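Local atomic coordinates of putative oxidoreductase (Bacteroides fragilis NCTC 9343, PDB entry 3EOF), a protein that binds flavin mononucleotide and, as a member of the nitroreductase family, probably works as a flavin-dependent oxidoreductase. Residues 39-44 against 79-84; 109-114 against 152-157. All coordinates share one frame; numbering follows the deposited sequence.

Contact 1: residues 39-44 against 79-84; sequences GGMQLY and ADFRRF. With FMN (flavin mononucleotide), chain D.
The carbonyl oxygen of Y44 is gripped by both terminal nitrogens of the R83 guanidinium: NH2 gives the short bond, 2.6 Å from Y44 O with a nearly straight N-H angle of 161°, and NH1 adds a weak one. The oxygen lies in the guanidinium plane, at its edge. NH2 also reaches Q42 O in a weak bond, so one arginine end collects two carbonyls from an irregular chain, while a water accepting from R83 NE donates to M41 O at 2.6 Å. A bend at chi3 of R83 (55°) turns the otherwise extended chain back toward these oxygens. D80 OD1 accepts from the backbone N of R83, 2.9 Å away on the syn side, a capping bond at the start of helix 82-89 that fixes the backbone from which the arginine extends; D80 OD2 is held by S45 and by Y183 of the second subunit.

The backbones join through D80 N and L43 O, 2.8 Å apart. Here the donor stands above the carbonyl plane; L43 is also the centre of an inverse gamma turn, closed by a weak bond from Y44 N to Q42 O.

Beside this polar seam, two aromatic faces receive alkyl groups. L43 lays CD2 over the F81 ring, 3.7 Å from its centroid, and Y97 stacks on F81 as well. The selenomethionine M41, bent at chi3 (85°), sets CE over the F84 face at 3.5 Å from the ring centroid, with SE farther above in a Met-aromatic contact; its CE also lies 3.7 Å from F81 CE1.

Y44 and A79 form an antiparallel, non-hydrogen-bonded pair at the start of strand 44-49. The arrangement illustrates an edge strand entering a sheet from a cofactor loop: G39 and G40, just upstream, line the FMN pocket of this nitroreductase fold, beside the ribityl chain.

Contact 2: residues 109-114 against 152-157; sequences DTLLVA and FPITTV
Helix 109-114 runs nearly parallel to strand 152-157, their axes 15° apart and 8.7 Å from each other at closest approach, with T110 and I154 nearest by their CA atoms. Contact between them is wholly apolar and rests mainly on branched side chains, with one alanine methyl.

I154 has the largest share, offering a different part of its side chain to each of two helix residues. Its CG2 points anti to the backbone N and meets L111, touching CG at 3.6 Å and CD2 at the same distance; the two side chains cross at about a right angle, and the isoleucine methyl sits against the fork of the leucine. The CB and CG1 of I154 instead face T110, whose methyl CG2 comes to 4.0 Å from I154 CB.

T110 divides its roles by rotation. With chi1 at -53°, CG2 is directed at the strand while OG1 turns back to the carbonyl oxygen of A106, one helical turn earlier, so that the buried hydroxyl is satisfied within its own helix. One turn onward, A114 CB approaches T155 CG2 at 4.2 Å, and that same methyl lies equally far from L111 CD2. T155 thus gives the helix its methyl, whereas its hydroxyl has a weak bond to L131 O in the adjoining strand 127-131.

Two consecutive strand residues can both turn toward the helix because I154 and T155 lie opposite F77 in a classic beta bulge. L111 also packs on L111 of the second subunit, which carries the apolar layer from sheet to helix to dimer interface. Elsewhere on the helix, D109 and L112 touch FMN; the whole is the alpha-on-beta layering of the nitroreductase fold, in which a long central helix lies on the antiparallel sheet and helps form the flavin site.

In the fold
Both contacts are buried and meet on one sheet, where strands 73-80 and 151-160 are neighbours, but they use it differently. The centre of contact 1 lies about 18 Å from the centre of the chain, and the contact works at the sheet's outer strand, with carbonyls, an arginine, a water and aromatic faces holding an irregular loop. Contact 2, its centre about 6 Å from that of the chain, is apolar throughout and seats a helix on the sheet. They are joined directly: A79 N probably bonds to F152 O, L43 N to D109 OD2, and Y44 packs on V113. Both contribute residues to the same FMN pocket, and the second subunit also binds that flavin, so the site is built between two chains.

Contact 1: residues 39-44 against 79-84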
loop_
_atom_site.group_PDB
_atom_site.type_symbol
_atom_site.label_atom_id
_atom_site.label_comp_id
_atom_site.label_asym_id
_atom_site.label_seq_id
_atom_site.Cartn_x
_atom_site.Cartn_y
_atom_site.Cartn_z
ATOM N N GLY A 39 -12.155 0.908 8.562
ATOM C CA GLY A 39 -13.216 1.502 9.359
ATOM C C GLY A 39 -13.720 2.838 8.869
ATOM O O GLY A 39 -14.471 3.497 9.564
ATOM N N GLY A 40 -13.356 3.218 7.651
ATOM C CA GLY A 40 -13.718 4.515 7.102
ATOM C C GLY A 40 -12.988 5.617 7.841
ATOM O O GLY A 40 -13.386 6.786 7.793
HETATM N N MSE A 41 -11.867 5.263 8.457
HETATM C CA MSE A 41 -11.152 6.156 9.347
HETATM C C MSE A 41 -10.201 7.122 8.696
HETATM O O MSE A 41 -9.913 8.140 9.282
HETATM C CB MSE A 41 -10.370 5.335 10.353
HETATM C CG MSE A 41 -11.253 4.487 11.229
HETATM SE SE MSE A 41 -10.250 3.148 12.145
HETATM C CE MSE A 41 -9.648 4.121 13.689
ATOM N N GLN A 42 -9.715 6.788 7.504
ATOM C CA GLN A 42 -8.756 7.606 6.757
ATOM C C GLN A 42 -7.523 7.844 7.578
ATOM O O GLN A 42 -7.281 8.946 8.033
ATOM C CB GLN A 42 -9.344 8.946 6.310
ATOM C CG GLN A 42 -10.534 8.766 5.447
ATOM C CD GLN A 42 -11.002 10.047 4.858
ATOM O OE1 GLN A 42 -11.973 10.632 5.355
ATOM N NE2 GLN A 42 -10.348 10.500 3.779
ATOM N N LEU A 43 -6.699 6.821 7.688
ATOM C CA LEU A 43 -5.510 6.886 8.546
ATOM C C LEU A 43 -4.228 7.414 7.893
ATOM O O LEU A 43 -3.126 6.801 7.993
ATOM C CB LEU A 43 -5.282 5.482 9.113
ATOM C CG LEU A 43 -6.448 4.850 9.864
ATOM C CD1 LEU A 43 -6.198 3.335 10.078
ATOM C CD2 LEU A 43 -6.705 5.577 11.142
ATOM N N TYR A 44 -4.363 8.590 7.291
ATOM C CA TYR A 44 -3.297 9.194 6.533
ATOM C C TYR A 44 -3.439 10.690 6.474
ATOM O O TYR A 44 -4.515 11.256 6.710
ATOM C CB TYR A 44 -3.327 8.666 5.076
ATOM C CG TYR A 44 -4.713 8.650 4.442
ATOM C CD1 TYR A 44 -5.244 9.787 3.867
ATOM C CD2 TYR A 44 -5.510 7.513 4.459
ATOM C CE1 TYR A 44 -6.513 9.787 3.305
ATOM C CE2 TYR A 44 -6.806 7.521 3.908
ATOM C CZ TYR A 44 -7.273 8.663 3.316
ATOM O OH TYR A 44 -8.516 8.709 2.730
ATOM N N ALA A 79 1.274 7.868 7.157
ATOM C CA ALA A 79 0.429 7.055 8.024
ATOM C C ALA A 79 0.065 8.043 9.138
ATOM O O ALA A 79 0.922 8.726 9.630
ATOM C CB ALA A 79 1.223 5.871 8.576
ATOM N N ASP A 80 -1.199 8.144 9.511
ATOM C CA ASP A 80 -1.605 9.134 10.515
ATOM C C ASP A 80 -2.721 8.579 11.379
ATOM O O ASP A 80 -3.864 8.417 10.930
ATOM C CB ASP A 80 -2.047 10.412 9.797
ATOM C CG ASP A 80 -2.399 11.572 10.723
ATOM O OD1 ASP A 80 -2.840 11.336 11.843
ATOM O OD2 ASP A 80 -2.278 12.744 10.279
ATOM N N PHE A 81 -2.349 8.221 12.600
ATOM C CA PHE A 81 -3.317 7.858 13.647
ATOM C C PHE A 81 -3.523 9.037 14.607
ATOM O O PHE A 81 -4.429 9.009 15.444
ATOM C CB PHE A 81 -2.916 6.582 14.422
ATOM C CG PHE A 81 -3.828 5.437 14.164
ATOM C CD1 PHE A 81 -5.122 5.478 14.666
ATOM C CD2 PHE A 81 -3.415 4.323 13.489
ATOM C CE1 PHE A 81 -6.002 4.422 14.468
ATOM C CE2 PHE A 81 -4.271 3.262 13.304
ATOM C CZ PHE A 81 -5.575 3.319 13.780
ATOM N N ARG A 82 -2.731 10.095 14.422
ATOM C CA ARG A 82 -2.790 11.262 15.273
ATOM C C ARG A 82 -4.119 11.978 15.168
ATOM O O ARG A 82 -4.724 12.341 16.192
ATOM C CB ARG A 82 -1.693 12.251 14.915
ATOM C CG ARG A 82 -1.709 13.477 15.834
ATOM C CD ARG A 82 -0.513 14.310 15.601
ATOM N NE ARG A 82 -0.388 15.334 16.623
ATOM C CZ ARG A 82 0.275 15.182 17.763
ATOM N NH1 ARG A 82 0.873 14.037 18.069
ATOM N NH2 ARG A 82 0.309 16.183 18.618
ATOM N N ARG A 83 -4.542 12.263 13.942
ATOM C CA ARG A 83 -5.828 12.924 13.764
ATOM C C ARG A 83 -6.948 12.127 14.446
ATOM O O ARG A 83 -7.760 12.689 15.204
ATOM C CB ARG A 83 -6.111 13.181 12.293
ATOM C CG ARG A 83 -7.453 13.877 12.030
ATOM C CD ARG A 83 -7.594 14.205 10.569
ATOM N NE ARG A 83 -7.412 12.999 9.827
ATOM C CZ ARG A 83 -6.413 12.689 8.996
ATOM N NH1 ARG A 83 -5.490 13.530 8.594
ATOM N NH2 ARG A 83 -6.434 11.486 8.471
ATOM N N PHE A 84 -7.005 10.822 14.216
ATOM C CA PHE A 84 -8.026 10.014 14.884
ATOM C C PHE A 84 -7.890 10.035 16.412
ATOM O O PHE A 84 -8.874 10.120 17.104
ATOM C CB PHE A 84 -8.021 8.556 14.408
ATOM C CG PHE A 84 -9.236 7.812 14.841
ATOM C CD1 PHE A 84 -10.464 8.125 14.282
ATOM C CD2 PHE A 84 -9.165 6.858 15.849
ATOM C CE1 PHE A 84 -11.639 7.482 14.688
ATOM C CE2 PHE A 84 -10.308 6.202 16.262
ATOM C CZ PHE A 84 -11.561 6.524 15.688
HETATM N N1 FMN D . -14.390 -4.032 5.046
HETATM C C2 FMN D . -15.004 -5.120 5.672
HETATM O O2 FMN D . -16.226 -5.334 5.588
HETATM N N3 FMN D . -14.252 -5.975 6.463
HETATM C C4 FMN D . -12.876 -5.814 6.630
HETATM O O4 FMN D . -12.251 -6.847 6.948
HETATM C C4A FMN D . -12.237 -4.714 5.998
HETATM N N5 FMN D . -10.855 -4.487 6.132
HETATM C C5A FMN D . -10.223 -3.419 5.472
HETATM C C6 FMN D . -8.843 -3.217 5.619
HETATM C C7 FMN D . -8.170 -2.177 4.968
HETATM C C7M FMN D . -6.746 -2.448 4.525
HETATM C C8 FMN D . -8.933 -1.299 4.186
HETATM C C8M FMN D . -8.219 -0.435 3.207
HETATM C C9 FMN D . -10.309 -1.472 4.041
HETATM C C9A FMN D . -10.990 -2.536 4.674
HETATM N N10 FMN D . -12.383 -2.761 4.535
HETATM C C10 FMN D . -13.009 -3.824 5.198
HETATM C "C1'" FMN D . -13.263 -1.814 3.780
HETATM C "C2'" FMN D . -13.477 -0.567 4.629
HETATM O "O2'" FMN D . -14.207 -0.884 5.803
HETATM C "C3'" FMN D . -14.158 0.492 3.750
HETATM O "O3'" FMN D . -13.246 0.909 2.752
HETATM C "C4'" FMN D . -14.675 1.699 4.532
HETATM O "O4'" FMN D . -15.902 1.374 5.166
HETATM C "C5'" FMN D . -14.955 2.872 3.619
HETATM O "O5'" FMN D . -15.922 2.420 2.704
HETATM P P FMN D . -15.824 2.612 1.090
HETATM O O1P FMN D . -15.645 4.076 0.779
HETATM O O2P FMN D . -17.146 2.165 0.498
HETATM O O3P FMN D . -14.653 1.775 0.590
HETATM O O HOH W 1 -8.638 10.091 10.492
#

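Contact 2: residues 109-114 against 152-157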
loop_
_atom_site.group_PDB
_atom_site.type_symbol
_atom_site.label_atom_id
_atom_site.label_comp_id
_atom_site.label_asym_id
_atom_site.label_seq_id
_atom_site.Cartn_x
_atom_site.Cartn_y
_atom_site.Cartn_z
ATOM N N ASP A 109 -3.553 2.040 4.683
ATOM C CA ASP A 109 -4.552 3.043 4.267
ATOM C C ASP A 109 -3.880 4.041 3.364
ATOM O O ASP A 109 -4.399 4.456 2.353
ATOM C CB ASP A 109 -5.158 3.796 5.470
ATOM C CG ASP A 109 -6.586 3.356 5.837
ATOM O OD1 ASP A 109 -6.979 2.176 5.593
ATOM O OD2 ASP A 109 -7.304 4.243 6.431
ATOM N N THR A 110 -2.676 4.397 3.761
ATOM C CA THR A 110 -1.884 5.409 3.106
ATOM C C THR A 110 -1.380 5.025 1.731
ATOM O O THR A 110 -1.250 5.887 0.868
ATOM C CB THR A 110 -0.673 5.757 4.009
ATOM O OG1 THR A 110 -1.147 6.092 5.316
ATOM C CG2 THR A 110 0.131 6.912 3.471
ATOM N N LEU A 111 -1.016 3.760 1.572
ATOM C CA LEU A 111 -0.480 3.254 0.329
ATOM C C LEU A 111 -1.611 3.119 -0.684
ATOM O O LEU A 111 -1.396 3.341 -1.861
ATOM C CB LEU A 111 0.241 1.948 0.531
ATOM C CG LEU A 111 1.597 2.184 1.218
ATOM C CD1 LEU A 111 2.091 0.896 1.853
ATOM C CD2 LEU A 111 2.537 2.707 0.212
ATOM N N LEU A 112 -2.796 2.780 -0.203
ATOM C CA LEU A 112 -4.000 2.698 -1.082
ATOM C C LEU A 112 -4.349 4.036 -1.683
ATOM O O LEU A 112 -4.663 4.134 -2.857
ATOM C CB LEU A 112 -5.167 2.145 -0.284
ATOM C CG LEU A 112 -5.375 0.636 -0.285
ATOM C CD1 LEU A 112 -4.159 -0.261 -0.309
ATOM C CD2 LEU A 112 -6.256 0.296 0.875
ATOM N N VAL A 113 -4.317 5.081 -0.855
ATOM C CA VAL A 113 -4.504 6.452 -1.338
ATOM C C VAL A 113 -3.419 6.859 -2.343
ATOM O O VAL A 113 -3.709 7.387 -3.418
ATOM C CB VAL A 113 -4.518 7.490 -0.159
ATOM C CG1 VAL A 113 -4.408 8.879 -0.662
ATOM C CG2 VAL A 113 -5.740 7.327 0.676
ATOM N N ALA A 114 -2.161 6.642 -1.976
ATOM C CA ALA A 114 -1.058 7.042 -2.805
ATOM C C ALA A 114 -1.120 6.484 -4.166
ATOM O O ALA A 114 -0.891 7.202 -5.150
ATOM C CB ALA A 114 0.293 6.689 -2.135
ATOM N N PHE A 152 3.814 9.090 10.511
ATOM C CA PHE A 152 4.988 8.468 9.996
ATOM C C PHE A 152 4.969 8.539 8.457
ATOM O O PHE A 152 3.973 8.162 7.827
ATOM C CB PHE A 152 5.026 6.986 10.491
ATOM C CG PHE A 152 6.363 6.330 10.264
ATOM C CD1 PHE A 152 6.722 5.886 9.000
ATOM C CD2 PHE A 152 7.270 6.196 11.299
ATOM C CE1 PHE A 152 7.980 5.344 8.754
ATOM C CE2 PHE A 152 8.525 5.652 11.068
ATOM C CZ PHE A 152 8.871 5.216 9.782
ATOM N N PRO A 153 6.066 9.008 7.831
ATOM C CA PRO A 153 6.074 9.094 6.378
ATOM C C PRO A 153 6.242 7.720 5.756
ATOM O O PRO A 153 7.160 6.971 6.122
ATOM C CB PRO A 153 7.285 9.955 6.097
ATOM C CG PRO A 153 8.229 9.611 7.182
ATOM C CD PRO A 153 7.365 9.465 8.393
ATOM N N ILE A 154 5.295 7.361 4.886
ATOM C CA ILE A 154 5.269 6.040 4.254
ATOM C C ILE A 154 5.960 6.088 2.904
ATOM O O ILE A 154 6.959 5.385 2.682
ATOM C CB ILE A 154 3.811 5.486 4.124
ATOM C CG1 ILE A 154 3.251 5.232 5.538
ATOM C CG2 ILE A 154 3.751 4.161 3.326
ATOM C CD1 ILE A 154 4.098 4.336 6.408
ATOM N N THR A 155 5.419 6.865 1.987
ATOM C CA THR A 155 6.084 7.057 0.705
ATOM C C THR A 155 5.909 8.501 0.203
ATOM O O THR A 155 5.095 9.248 0.727
ATOM C CB THR A 155 5.671 6.074 -0.362
ATOM O OG1 THR A 155 6.597 6.185 -1.466
ATOM C CG2 THR A 155 4.263 6.362 -0.805
ATOM N N THR A 156 6.722 8.857 -0.797
ATOM C CA THR A 156 6.748 10.174 -1.386
ATOM C C THR A 156 6.642 10.015 -2.866
ATOM O O THR A 156 7.248 9.114 -3.422
ATOM C CB THR A 156 8.061 10.901 -1.060
ATOM O OG1 THR A 156 8.212 10.892 0.365
ATOM C CG2 THR A 156 8.008 12.369 -1.591
ATOM N N VAL A 157 5.834 10.872 -3.484
ATOM C CA VAL A 157 5.627 10.860 -4.905
ATOM C C VAL A 157 5.895 12.231 -5.470
ATOM O O VAL A 157 5.310 13.225 -5.033
ATOM C CB VAL A 157 4.200 10.454 -5.211
ATOM C CG1 VAL A 157 3.836 10.581 -6.692
ATOM C CG2 VAL A 157 3.966 9.038 -4.714
#